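Local coordinates for protein CrRbcX-IIa (Chlamydomonas reinhardtii, PDB 5BS1) that probably acts as a homodimeric chaperone in the assembly of Rubisco, at residues Leu82-Arg85 and Leu86-Val89; Arg31-Leu34 and Glu35-Gln38; Asp95-Trp99 and Gly100-Glu104; Asp69-Met72 and Ala73-Arg77; Ala106-Glu109 and Thr110-Asn114. All coordinates share one frame; numbering follows the deposited sequence. Where two conformers were deposited one is given.

Contact 1. Residues Leu82-Arg85 and Leu86-Val89; sequences LALR and LMEV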
loop_
_atom_site.group_PDB
_atom_site.type_symbol
_atom_site.label_atom_id
_atom_site.label_comp_id
_atom_site.label_asym_id
_atom_site.label_seq_id
_atom_site.Cartn_x
_atom_site.Cartn_y
_atom_site.Cartn_z
ATOM N N LEU A 82 9.464 24.056 -7.010
ATOM C CA LEU A 82 8.531 23.277 -6.159
ATOM C C LEU A 82 8.769 21.771 -6.390
ATOM O O LEU A 82 8.814 21.007 -5.424
ATOM C CB LEU A 82 7.111 23.661 -6.468
ATOM C CG LEU A 82 5.980 22.814 -5.873
ATOM C CD1 LEU A 82 6.060 22.854 -4.358
ATOM C CD2 LEU A 82 4.630 23.274 -6.407
ATOM N N ALA A 83 8.877 21.360 -7.656
ATOM C CA ALA A 83 9.154 19.953 -7.964
ATOM C C ALA A 83 10.452 19.477 -7.336
ATOM O O ALA A 83 10.474 18.390 -6.738
ATOM C CB ALA A 83 9.171 19.702 -9.451
ATOM N N LEU A 84 11.518 20.282 -7.399
ATOM C CA LEU A 84 12.773 19.896 -6.749
ATOM C C LEU A 84 12.586 19.657 -5.264
ATOM O O LEU A 84 13.120 18.706 -4.706
ATOM C CB LEU A 84 13.875 20.917 -6.967
ATOM C CG LEU A 84 14.430 21.102 -8.372
ATOM C CD1 LEU A 84 15.547 22.125 -8.324
ATOM C CD2 LEU A 84 14.914 19.822 -9.001
ATOM N N ARG A 85 11.829 20.532 -4.599
ATOM C CA ARG A 85 11.595 20.373 -3.188
ATOM C C ARG A 85 10.777 19.110 -2.860
ATOM O O ARG A 85 11.110 18.390 -1.928
ATOM C CB ARG A 85 10.888 21.611 -2.623
ATOM C CG ARG A 85 10.583 21.525 -1.143
ATOM C CD ARG A 85 11.826 21.430 -0.290
ATOM N NE ARG A 85 11.479 21.380 1.129
ATOM C CZ ARG A 85 12.187 20.763 2.062
ATOM N NH1 ARG A 85 13.333 20.165 1.756
ATOM N NH2 ARG A 85 11.754 20.729 3.315
ATOM N N LEU A 86 9.734 18.865 -3.631
ATOM C CA LEU A 86 8.882 17.684 -3.420
ATOM C C LEU A 86 9.716 16.418 -3.642
ATOM O O LEU A 86 9.560 15.455 -2.907
ATOM C CB LEU A 86 7.707 17.706 -4.366
ATOM C CG LEU A 86 6.638 18.756 -4.077
ATOM C CD1 LEU A 86 5.726 18.931 -5.279
ATOM C CD2 LEU A 86 5.848 18.390 -2.825
HETATM N N MSE A 87 10.568 16.439 -4.665
HETATM C CA MSE A 87 11.476 15.299 -4.957
HETATM C C MSE A 87 12.429 15.042 -3.820
HETATM O O MSE A 87 12.631 13.905 -3.432
HETATM C CB MSE A 87 12.239 15.555 -6.253
HETATM C CG MSE A 87 11.293 15.207 -7.379
HETATM SE SE MSE A 87 12.071 15.141 -9.184
HETATM C CE MSE A 87 11.931 17.056 -9.122
ATOM N N GLU A 88 13.018 16.105 -3.269
ATOM C CA GLU A 88 13.949 16.001 -2.156
ATOM C C GLU A 88 13.243 15.348 -0.958
ATOM O O GLU A 88 13.794 14.469 -0.296
ATOM C CB GLU A 88 14.476 17.413 -1.806
ATOM C CG GLU A 88 15.278 17.576 -0.523
ATOM C CD GLU A 88 15.817 19.011 -0.344
ATOM O OE1 GLU A 88 15.083 20.010 -0.587
ATOM O OE2 GLU A 88 16.999 19.157 0.027
ATOM N N VAL A 89 12.056 15.855 -0.645
ATOM C CA VAL A 89 11.331 15.409 0.545
ATOM C C VAL A 89 10.908 13.937 0.396
ATOM O O VAL A 89 11.033 13.152 1.341
ATOM C CB VAL A 89 10.158 16.355 0.872
ATOM C CG1 VAL A 89 9.278 15.801 1.980
ATOM C CG2 VAL A 89 10.690 17.723 1.281
#
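R85 reaches forward along its helix over the next turn, where E88 and V89 meet it. Its CG stands anti to the backbone N (chi1 179°), and a kink at the second torsion then swings the rest of the chain along the helix. NH1 gives a hydrogen bond of 2.9 Å to OE1 of E88, part of an i to i+3 salt bridge. The oxygen lies close to the guanidinium plane, whereas the arginine nitrogen comes from above the carboxylate, so the two flat groups stand almost perpendicular, 88° apart. One face of the guanidinium rests on V89, whose CG2 sits 3.5 Å from CZ of R85. A leucine in place of R85 would probably leave the E88 carboxylate without its charged mate and the OE1 of Q36 without its donor.

This is regular alpha-helix, the first half of helix 80-96 in the RbcX helical bundle, with backbone bonds such as M87 N to A83 O at 2.8 Å. R85 also reaches Q36 of helix 13-38 through NH2, a third constraint on the rotation of the guanidinium.

Two apolar flanks complete the contact. On one, CG of L82 meets CD1 of L86 at 3.9 Å, the two leucines crossing at a slant and packing between them on helices 69-78, 46-59 and 13-38. On the other, M87, a selenomethionine, turns at its last torsion (chi3 -79°), which folds CE back to 3.8 Å from CB of A83 and 4.1 Å from CD2 of L84. M118 of the second subunit packs on both L84 and M87.

Contact 2. Residues Arg31-Leu34 and Glu35-Gln38; sequences RVVL and EQLQ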
loop_
_atom_site.group_PDB
_atom_site.type_symbol
_atom_site.label_atom_id
_atom_site.label_comp_id
_atom_site.label_asym_id
_atom_site.label_seq_id
_atom_site.Cartn_x
_atom_site.Cartn_y
_atom_site.Cartn_z
ATOM N N ARG A 31 2.170 16.881 1.397
ATOM C CA ARG A 31 1.601 17.389 2.645
ATOM C C ARG A 31 2.627 18.090 3.486
ATOM O O ARG A 31 2.335 19.144 4.049
ATOM C CB ARG A 31 0.965 16.281 3.470
ATOM C CG ARG A 31 -0.312 15.731 2.900
ATOM C CD ARG A 31 -0.944 14.817 3.949
ATOM N NE ARG A 31 -1.615 15.594 5.015
ATOM C CZ ARG A 31 -1.587 15.325 6.322
ATOM N NH1 ARG A 31 -2.268 16.104 7.159
ATOM N NH2 ARG A 31 -0.886 14.313 6.812
ATOM N N VAL A 32 3.825 17.525 3.583
ATOM C CA VAL A 32 4.931 18.132 4.330
ATOM C C VAL A 32 5.270 19.502 3.787
ATOM O O VAL A 32 5.369 20.471 4.540
ATOM C CB VAL A 32 6.198 17.232 4.315
ATOM C CG1 VAL A 32 7.455 17.983 4.760
ATOM C CG2 VAL A 32 5.986 16.013 5.185
ATOM N N VAL A 33 5.419 19.593 2.478
ATOM C CA VAL A 33 5.792 20.836 1.842
ATOM C C VAL A 33 4.672 21.859 1.984
ATOM O O VAL A 33 4.942 23.021 2.216
ATOM C CB VAL A 33 6.220 20.591 0.374
ATOM C CG1 VAL A 33 6.402 21.895 -0.405
ATOM C CG2 VAL A 33 7.536 19.806 0.353
ATOM N N LEU A 34 3.423 21.447 1.828
ATOM C CA LEU A 34 2.323 22.406 1.972
ATOM C C LEU A 34 2.344 23.036 3.361
ATOM O O LEU A 34 2.145 24.249 3.497
ATOM C CB LEU A 34 0.970 21.764 1.711
ATOM C CG LEU A 34 -0.241 22.706 1.604
ATOM C CD1 LEU A 34 -0.096 23.692 0.460
ATOM C CD2 LEU A 34 -1.487 21.867 1.400
ATOM N N GLU A 35 2.574 22.234 4.389
ATOM C CA GLU A 35 2.591 22.728 5.762
ATOM C C GLU A 35 3.735 23.716 5.939
ATOM O O GLU A 35 3.584 24.760 6.595
ATOM C CB GLU A 35 2.736 21.550 6.735
ATOM C CG GLU A 35 2.733 21.899 8.215
ATOM C CD GLU A 35 2.742 20.662 9.116
ATOM O OE1 GLU A 35 3.821 20.221 9.547
ATOM O OE2 GLU A 35 1.662 20.094 9.394
ATOM N N GLN A 36 4.879 23.381 5.359
ATOM C CA GLN A 36 6.056 24.238 5.440
ATOM C C GLN A 36 5.834 25.579 4.770
ATOM O O GLN A 36 6.351 26.589 5.243
ATOM C CB GLN A 36 7.262 23.517 4.849
ATOM C CG GLN A 36 7.736 22.404 5.768
ATOM C CD GLN A 36 8.837 21.562 5.158
ATOM O OE1 GLN A 36 9.110 21.633 3.964
ATOM N NE2 GLN A 36 9.476 20.743 5.989
ATOM N N LEU A 37 5.077 25.590 3.677
ATOM C CA LEU A 37 4.836 26.813 2.920
ATOM C C LEU A 37 3.867 27.752 3.607
ATOM O O LEU A 37 3.804 28.928 3.251
ATOM C CB LEU A 37 4.335 26.497 1.506
ATOM C CG LEU A 37 5.379 25.888 0.584
ATOM C CD1 LEU A 37 4.760 25.341 -0.682
ATOM C CD2 LEU A 37 6.450 26.906 0.233
ATOM N N GLN A 38 3.093 27.235 4.545
ATOM C CA GLN A 38 2.200 28.082 5.333
ATOM C C GLN A 38 2.817 28.508 6.678
ATOM O O GLN A 38 2.420 29.518 7.255
ATOM C CB GLN A 38 0.905 27.337 5.558
ATOM C CG GLN A 38 0.181 27.094 4.273
ATOM C CD GLN A 38 -1.082 26.319 4.502
ATOM O OE1 GLN A 38 -1.094 25.087 4.434
ATOM N NE2 GLN A 38 -2.154 27.032 4.817
HETATM O O HOH W 1 5.485 19.869 7.394
#
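L34 and Q38 meet across one turn of helix 13-38, where the amide oxygen OE1 of Q38 comes up against the leucine, 3.8 Å from CG of L34. The backbone here is less regular: the O atom of L34 accepts only weak bonds, from N of L37 and from N of Q38, the latter at 3.3 Å.

V33, one turn before L37, makes the apolar part of the contact. Its CG1 lies 3.8 Å from CD1 of L37, the two side chains lying alongside each other. L55 of helix 46-59 and R85, L86 and V89 of helix 80-96 close round the valine.

The polar residues divide. Q36 lies along V32, with NE2 3.6 Å from CG1 of the valine, and is tied to helix 80-96 by its OE1, which R85 takes. E35 is at the solvent: a water donates to O of V32 and, at 2.7 Å, to OE1 of E35, linking the carboxylate to a carbonyl that already accepts from N of Q36. Such a division, with V33, L34 and L37 against neighbouring helices and E35 at the solvent, Q36 and Q38 lying at the margin, is that of an amphipathic helix on the flank of a helical bundle.

Contact 3. Residues Asp95-Trp99 and Gly100-Glu104; sequences DEFEW and GKTME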
loop_
_atom_site.group_PDB
_atom_site.type_symbol
_atom_site.label_atom_id
_atom_site.label_comp_id
_atom_site.label_asym_id
_atom_site.label_seq_id
_atom_site.Cartn_x
_atom_site.Cartn_y
_atom_site.Cartn_z
ATOM N N ASP A 95 14.128 7.218 4.238
ATOM C CA ASP A 95 14.904 6.860 5.408
ATOM C C ASP A 95 14.190 7.205 6.729
ATOM O O ASP A 95 14.621 6.731 7.767
ATOM C CB ASP A 95 16.250 7.525 5.346
ATOM C CG ASP A 95 17.116 6.972 4.235
ATOM O OD1 ASP A 95 16.947 5.808 3.849
ATOM O OD2 ASP A 95 17.956 7.737 3.760
ATOM N N GLU A 96 13.102 7.961 6.657
ATOM C CA GLU A 96 12.260 8.294 7.820
ATOM C C GLU A 96 11.208 7.225 8.060
ATOM O O GLU A 96 10.860 6.901 9.205
ATOM C CB GLU A 96 11.566 9.637 7.585
ATOM C CG GLU A 96 12.555 10.774 7.374
ATOM C CD GLU A 96 11.909 12.008 6.767
ATOM O OE1 GLU A 96 10.734 12.313 7.107
ATOM O OE2 GLU A 96 12.575 12.659 5.938
ATOM N N PHE A 97 10.694 6.665 6.969
ATOM C CA PHE A 97 9.583 5.705 7.034
ATOM C C PHE A 97 10.015 4.483 7.827
ATOM O O PHE A 97 11.101 3.941 7.639
ATOM C CB PHE A 97 9.180 5.298 5.619
ATOM C CG PHE A 97 7.968 4.413 5.522
ATOM C CD1 PHE A 97 6.693 4.909 5.763
ATOM C CD2 PHE A 97 8.081 3.094 5.112
ATOM C CE1 PHE A 97 5.586 4.123 5.616
ATOM C CE2 PHE A 97 6.980 2.302 4.981
ATOM C CZ PHE A 97 5.718 2.800 5.254
ATOM N N GLU A 98 9.145 4.060 8.728
ATOM C CA GLU A 98 9.476 2.942 9.634
ATOM C C GLU A 98 9.085 1.611 8.973
ATOM O O GLU A 98 8.026 1.053 9.208
ATOM C CB GLU A 98 8.805 3.153 10.986
ATOM C CG GLU A 98 9.378 4.397 11.648
ATOM C CD GLU A 98 8.711 4.786 12.947
ATOM O OE1 GLU A 98 8.376 3.887 13.693
ATOM O OE2 GLU A 98 8.585 5.991 13.242
ATOM N N TRP A 99 9.980 1.114 8.148
ATOM C CA TRP A 99 9.751 -0.067 7.328
ATOM C C TRP A 99 9.446 -1.286 8.155
ATOM O O TRP A 99 8.499 -2.009 7.865
ATOM C CB TRP A 99 11.003 -0.363 6.468
ATOM C CG TRP A 99 11.278 0.702 5.471
ATOM C CD1 TRP A 99 12.136 1.767 5.615
ATOM C CD2 TRP A 99 10.705 0.822 4.166
ATOM N NE1 TRP A 99 12.090 2.551 4.496
ATOM C CE2 TRP A 99 11.255 1.983 3.575
ATOM C CE3 TRP A 99 9.796 0.066 3.444
ATOM C CZ2 TRP A 99 10.896 2.405 2.305
ATOM C CZ3 TRP A 99 9.431 0.498 2.159
ATOM C CH2 TRP A 99 9.994 1.643 1.615
ATOM N N GLY A 100 10.285 -1.536 9.160
ATOM C CA GLY A 100 10.097 -2.740 9.946
ATOM C C GLY A 100 8.786 -2.738 10.694
ATOM O O GLY A 100 8.088 -3.749 10.711
ATOM N N LYS A 101 8.439 -1.600 11.278
ATOM C CA LYS A 101 7.197 -1.458 12.014
ATOM C C LYS A 101 5.986 -1.723 11.122
ATOM O O LYS A 101 5.026 -2.369 11.529
ATOM C CB LYS A 101 7.122 -0.042 12.623
ATOM C CG LYS A 101 5.843 0.288 13.330
ATOM C CD LYS A 101 5.872 1.715 13.865
ATOM C CE LYS A 101 6.703 1.834 15.114
ATOM N NZ LYS A 101 6.559 3.222 15.651
ATOM N N THR A 102 6.031 -1.212 9.896
ATOM C CA THR A 102 4.932 -1.363 8.974
ATOM C C THR A 102 4.613 -2.837 8.703
ATOM O O THR A 102 3.452 -3.261 8.771
ATOM C CB THR A 102 5.262 -0.626 7.657
ATOM O OG1 THR A 102 5.439 0.755 7.934
ATOM C CG2 THR A 102 4.133 -0.772 6.637
HETATM N N MSE A 103 5.640 -3.623 8.393
HETATM C CA MSE A 103 5.440 -5.056 8.093
HETATM C C MSE A 103 5.038 -5.812 9.352
HETATM O O MSE A 103 4.175 -6.675 9.308
HETATM C CB MSE A 103 6.652 -5.673 7.435
HETATM C CG MSE A 103 6.463 -7.153 7.072
HETATM SE SE MSE A 103 5.048 -7.418 5.730
HETATM C CE MSE A 103 4.978 -9.379 5.726
ATOM N N GLU A 104 5.608 -5.457 10.497
ATOM C CA GLU A 104 5.204 -6.118 11.759
ATOM C C GLU A 104 3.751 -5.832 12.142
ATOM O O GLU A 104 3.030 -6.754 12.530
ATOM C CB GLU A 104 6.174 -5.833 12.890
ATOM C CG GLU A 104 5.860 -6.605 14.162
ATOM C CD GLU A 104 5.893 -8.118 13.995
ATOM O OE1 GLU A 104 6.500 -8.688 13.078
ATOM O OE2 GLU A 104 5.257 -8.830 14.807
#
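K101 and E98 run side by side and join at their ends, where a new helix starts. Along the lysine, CB lies 4.0 Å from CB of E98. CG carries the chain onward, anti to the backbone N (chi1 176°). CD lies 3.3 Å from OE1 of E98, and the bend at the third torsion then brings CE to 3.0 Å from the same atom. NZ completes the chain with a salt bridge of 2.8 Å to this OE1, met on its syn side and 18° out of the carboxylate plane. D6, by a salt bridge, and the carbonyl of F8, both of the second subunit, also hold this ammonium group, so an alanine here would probably leave both E98 and that D6 without their countercharge.

E98 is the N-cap of helix 99-121 and the centre of an inverse gamma turn. Its carbonyl O accepts two bonds from T102: one from N, in the carbonyl plane, and one of 2.9 Å from OG1, which stands above that plane. CZ of F97 approaches OG1 of T102 at 3.4 Å, the two side chains crossing at about a right angle.

The link between helices 80-96 and 99-121 is thus tied to the first turn of the latter. Helix 13-38 packs on F97 and W99 through L21. In the second subunit, E14 bonds N of E98, W99 bonds the O of W99 through NE1, and M103 packs on the W99 side chain.

Contact 4. Residues Asp69-Met72 and Ala73-Arg77; sequences DEWM and AAVMR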
loop_
_atom_site.group_PDB
_atom_site.type_symbol
_atom_site.label_atom_id
_atom_site.label_comp_id
_atom_site.label_asym_id
_atom_site.label_seq_id
_atom_site.Cartn_x
_atom_site.Cartn_y
_atom_site.Cartn_z
ATOM N N ASP A 69 4.889 9.805 -10.437
ATOM C CA ASP A 69 5.874 10.456 -11.340
ATOM C C ASP A 69 5.244 11.261 -12.476
ATOM O O ASP A 69 5.820 12.257 -12.881
ATOM C CB ASP A 69 6.852 9.433 -11.890
ATOM C CG ASP A 69 7.665 8.760 -10.798
ATOM O OD1 ASP A 69 7.919 9.387 -9.746
ATOM O OD2 ASP A 69 8.087 7.618 -11.011
ATOM N N GLU A 70 4.088 10.832 -12.965
ATOM C CA GLU A 70 3.322 11.636 -13.930
ATOM C C GLU A 70 2.892 12.964 -13.288
ATOM O O GLU A 70 3.032 14.037 -13.897
ATOM C CB GLU A 70 2.092 10.868 -14.419
ATOM C CG GLU A 70 1.316 11.592 -15.513
ATOM C CD GLU A 70 0.112 10.836 -16.044
ATOM O OE1 GLU A 70 -0.550 10.094 -15.294
ATOM O OE2 GLU A 70 -0.200 11.047 -17.228
ATOM N N TRP A 71 2.388 12.860 -12.070
ATOM C CA TRP A 71 2.050 14.037 -11.258
ATOM C C TRP A 71 3.270 14.940 -11.072
ATOM O O TRP A 71 3.203 16.145 -11.253
ATOM C CB TRP A 71 1.476 13.577 -9.932
ATOM C CG TRP A 71 0.946 14.669 -9.030
ATOM C CD1 TRP A 71 -0.311 15.191 -9.029
ATOM C CD2 TRP A 71 1.636 15.294 -7.950
ATOM N NE1 TRP A 71 -0.436 16.167 -8.050
ATOM C CE2 TRP A 71 0.747 16.231 -7.365
ATOM C CE3 TRP A 71 2.933 15.185 -7.440
ATOM C CZ2 TRP A 71 1.103 17.021 -6.286
ATOM C CZ3 TRP A 71 3.283 15.968 -6.356
ATOM C CH2 TRP A 71 2.379 16.870 -5.792
HETATM N N MSE A 72 4.406 14.344 -10.732
HETATM C CA MSE A 72 5.602 15.128 -10.461
HETATM C C MSE A 72 6.082 15.831 -11.724
HETATM O O MSE A 72 6.539 16.951 -11.655
HETATM C CB MSE A 72 6.698 14.222 -9.884
HETATM C CG MSE A 72 7.892 15.029 -9.383
HETATM SE SE MSE A 72 7.430 16.160 -7.855
HETATM C CE MSE A 72 7.391 14.690 -6.575
ATOM N N ALA A 73 5.999 15.173 -12.870
ATOM C CA ALA A 73 6.416 15.788 -14.119
ATOM C C ALA A 73 5.541 16.996 -14.440
ATOM O O ALA A 73 6.042 18.000 -14.904
ATOM C CB ALA A 73 6.318 14.776 -15.242
ATOM N N ALA A 74 4.260 16.867 -14.131
ATOM C CA ALA A 74 3.306 17.988 -14.293
ATOM C C ALA A 74 3.642 19.146 -13.374
ATOM O O ALA A 74 3.606 20.310 -13.786
ATOM C CB ALA A 74 1.893 17.512 -14.070
ATOM N N VAL A 75 3.961 18.856 -12.125
ATOM C CA VAL A 75 4.391 19.898 -11.219
ATOM C C VAL A 75 5.654 20.591 -11.753
ATOM O O VAL A 75 5.747 21.813 -11.751
ATOM C CB VAL A 75 4.648 19.378 -9.783
ATOM C CG1 VAL A 75 5.150 20.480 -8.887
ATOM C CG2 VAL A 75 3.390 18.771 -9.183
HETATM N N MSE A 76 6.629 19.811 -12.199
HETATM C CA MSE A 76 7.888 20.368 -12.686
HETATM C C MSE A 76 7.663 21.273 -13.882
HETATM O O MSE A 76 8.344 22.285 -13.986
HETATM C CB MSE A 76 8.913 19.269 -12.981
HETATM C CG MSE A 76 10.319 19.846 -13.251
HETATM SE SE MSE A 76 11.573 18.319 -13.327
HETATM C CE MSE A 76 10.937 17.500 -14.991
ATOM N N ARG A 77 6.722 20.936 -14.751
ATOM C CA ARG A 77 6.417 21.806 -15.906
ATOM C C ARG A 77 5.914 23.163 -15.484
ATOM O O ARG A 77 6.166 24.155 -16.159
ATOM C CB ARG A 77 5.401 21.178 -16.846
ATOM C CG ARG A 77 6.067 20.297 -17.879
ATOM C CD ARG A 77 5.134 19.826 -18.954
ATOM N NE ARG A 77 4.707 18.482 -18.600
ATOM C CZ ARG A 77 3.542 18.095 -18.095
ATOM N NH1 ARG A 77 3.392 16.804 -17.841
ATOM N NH2 ARG A 77 2.543 18.936 -17.870
#
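D69 opens helix 69-78 by giving its carbonyl O to N of A73, a bond of 2.9 Å, while CB of A73 lies against the same oxygen. Its carboxylate looks elsewhere: OD2 forms a salt bridge with R22 of helix 13-38 and OD1 another with R90 of helix 80-96, so that one aspartate near the start of this helix joins two others. E70 adds the next rung, its O accepting from N of A74.

W71 carries the side-chain contact. With CG anti to the backbone N (chi1 -174°) and the ring plane turned across the chain (chi2 88°), the indole presents one face to V75, a turn further on. CG2 of V75 sits over the six-membered ring, 3.8 Å from its centroid and only 3° off the normal, a CH-pi contact almost straight above the centre of that ring. The same methyl lies 3.3 Å from O of W71, the carbonyl that accepts from N of V75 in its own plane, so the valine is set both by its backbone bond and by the ring. Such i to i+4 packing belongs to the buried side of a short helix in the RbcX bundle, where F58 of helix 46-59 takes the indole NE1 through its carbonyl and also packs on V75.

M72, a selenomethionine, comes next, its O bonded to N of M76 at 2.9 Å. Its side chain packs on T26, L86 and R90 of the same subunit and on L117 of the second subunit.

Contact 5. Residues Ala106-Glu109 and Thr110-Asn114; sequences ASRE and TREAN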
loop_
_atom_site.group_PDB
_atom_site.type_symbol
_atom_site.label_atom_id
_atom_site.label_comp_id
_atom_site.label_asym_id
_atom_site.label_seq_id
_atom_site.Cartn_x
_atom_site.Cartn_y
_atom_site.Cartn_z
ATOM N N ALA A 106 1.370 -5.100 9.979
ATOM C CA ALA A 106 0.570 -5.822 8.970
ATOM C C ALA A 106 0.469 -7.306 9.326
ATOM O O ALA A 106 -0.578 -7.926 9.187
ATOM C CB ALA A 106 1.151 -5.638 7.577
ATOM N N SER A 107 1.578 -7.851 9.798
ATOM C CA SER A 107 1.702 -9.280 10.118
ATOM C C SER A 107 0.919 -9.591 11.393
ATOM O O SER A 107 0.075 -10.491 11.407
ATOM C CB SER A 107 3.174 -9.639 10.269
ATOM O OG SER A 107 3.857 -9.469 9.038
ATOM N N ARG A 108 1.211 -8.855 12.451
ATOM C CA ARG A 108 0.529 -9.055 13.723
ATOM C C ARG A 108 -0.990 -8.906 13.548
ATOM O O ARG A 108 -1.752 -9.733 14.036
ATOM C CB ARG A 108 1.029 -8.065 14.757
ATOM C CG ARG A 108 0.279 -8.161 16.092
ATOM C CD ARG A 108 0.787 -7.206 17.136
ATOM N NE ARG A 108 0.648 -5.799 16.789
ATOM C CZ ARG A 108 1.657 -5.004 16.422
ATOM N NH1 ARG A 108 2.893 -5.473 16.323
ATOM N NH2 ARG A 108 1.418 -3.724 16.171
ATOM N N GLU A 109 -1.413 -7.855 12.865
ATOM C CA GLU A 109 -2.864 -7.609 12.736
ATOM C C GLU A 109 -3.545 -8.622 11.816
ATOM O O GLU A 109 -4.770 -8.840 11.933
ATOM C CB GLU A 109 -3.128 -6.153 12.366
ATOM C CG GLU A 109 -2.724 -5.218 13.502
ATOM C CD GLU A 109 -3.044 -3.759 13.262
ATOM O OE1 GLU A 109 -3.535 -3.397 12.171
ATOM O OE2 GLU A 109 -2.807 -2.957 14.188
ATOM N N THR A 110 -2.805 -9.237 10.894
ATOM C CA THR A 110 -3.329 -10.349 10.106
ATOM C C THR A 110 -3.598 -11.557 11.010
ATOM O O THR A 110 -4.681 -12.161 10.965
ATOM C CB THR A 110 -2.409 -10.749 8.956
ATOM O OG1 THR A 110 -2.319 -9.660 8.017
ATOM C CG2 THR A 110 -2.932 -11.972 8.232
ATOM N N ARG A 111 -2.614 -11.897 11.824
ATOM C CA ARG A 111 -2.778 -12.991 12.805
ATOM C C ARG A 111 -3.934 -12.719 13.748
ATOM O O ARG A 111 -4.763 -13.617 14.017
ATOM C CB ARG A 111 -1.466 -13.214 13.566
ATOM C CG ARG A 111 -0.351 -13.753 12.679
ATOM C CD ARG A 111 0.889 -14.126 13.491
ATOM N NE ARG A 111 1.543 -12.977 14.118
ATOM C CZ ARG A 111 2.607 -12.341 13.611
ATOM N NH1 ARG A 111 3.169 -12.733 12.472
ATOM N NH2 ARG A 111 3.123 -11.308 14.259
ATOM N N GLU A 112 -4.022 -11.495 14.243
ATOM C CA GLU A 112 -5.065 -11.133 15.189
ATOM C C GLU A 112 -6.440 -11.185 14.555
ATOM O O GLU A 112 -7.399 -11.644 15.180
ATOM C CB GLU A 112 -4.825 -9.786 15.798
ATOM C CG GLU A 112 -3.631 -9.840 16.721
ATOM C CD GLU A 112 -3.229 -8.494 17.227
ATOM O OE1 GLU A 112 -3.578 -7.455 16.617
ATOM O OE2 GLU A 112 -2.511 -8.500 18.236
ATOM N N ALA A 113 -6.544 -10.726 13.314
ATOM C CA ALA A 113 -7.835 -10.795 12.637
ATOM C C ALA A 113 -8.282 -12.247 12.458
ATOM O O ALA A 113 -9.471 -12.563 12.650
ATOM C CB ALA A 113 -7.784 -10.071 11.305
ATOM N N ASN A 114 -7.358 -13.128 12.076
ATOM C CA ASN A 114 -7.666 -14.538 11.926
ATOM C C ASN A 114 -8.125 -15.089 13.271
ATOM O O ASN A 114 -9.123 -15.796 13.347
ATOM C CB ASN A 114 -6.469 -15.347 11.427
ATOM C CG ASN A 114 -6.204 -15.192 9.944
ATOM O OD1 ASN A 114 -6.944 -14.535 9.227
ATOM N ND2 ASN A 114 -5.128 -15.815 9.478
HETATM O O HOH W 2 -2.100 -5.069 17.295
#
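T110 grips the carbonyl of A106 twice. Its OG1 donates to A106 O at 2.7 Å and its N to the same O at 3.1 Å, the two donors reaching the oxygen from opposite faces of the carbonyl plane. Having OG1 beside the backbone N (chi1 -64°) is what lets the hydroxyl turn back on the preceding turn.

Beside this, R111 lays one guanidinium face over the backbone, NH2 3.5 Å from CA of R108 and the guanidinium plane lying over O of S107. R108 and E112 run alongside, with CG of R108 3.5 Å from OE2 of E112, but their charges do not meet directly: a water accepts from NE of R108 and donates to OE1 of E112, 2.9 Å on each side.

Further out, the second subunit fixes these groups. Its S7 takes NH2 of R108, its R15 forms a salt bridge with E109, and its R22 bonds T110 OG1 through NE, so the hydroxyl has two partners. N114 reaches R90 and M87 of that subunit. Within the chain, S107 OG bonds O of M103. The pattern is that of a long C-terminal helix lying along the partner subunit in the RbcX dimer.

All five contacts are local, four within a helix and contact 3 at a helix start, yet their chemistry follows their place. Contacts 1 and 4 pack on each other through helices 80-96 and 69-78, both partly buried and mainly apolar, though contact 1 adds a salt bridge. Contact 2 is the surface member; its valine and glutamine nevertheless touch contact 1. Contacts 3 and 5 share helix 99-121 and a long, weak ion pair between E104 and R111, contact 3 mixing aromatic packing with a cap and contact 5 being more polar; both meet the second subunit through charged groups. Contact 5 lies across the chain's centre from contacts 1, 2 and 4, its centre about 36 Å from that of contact 1.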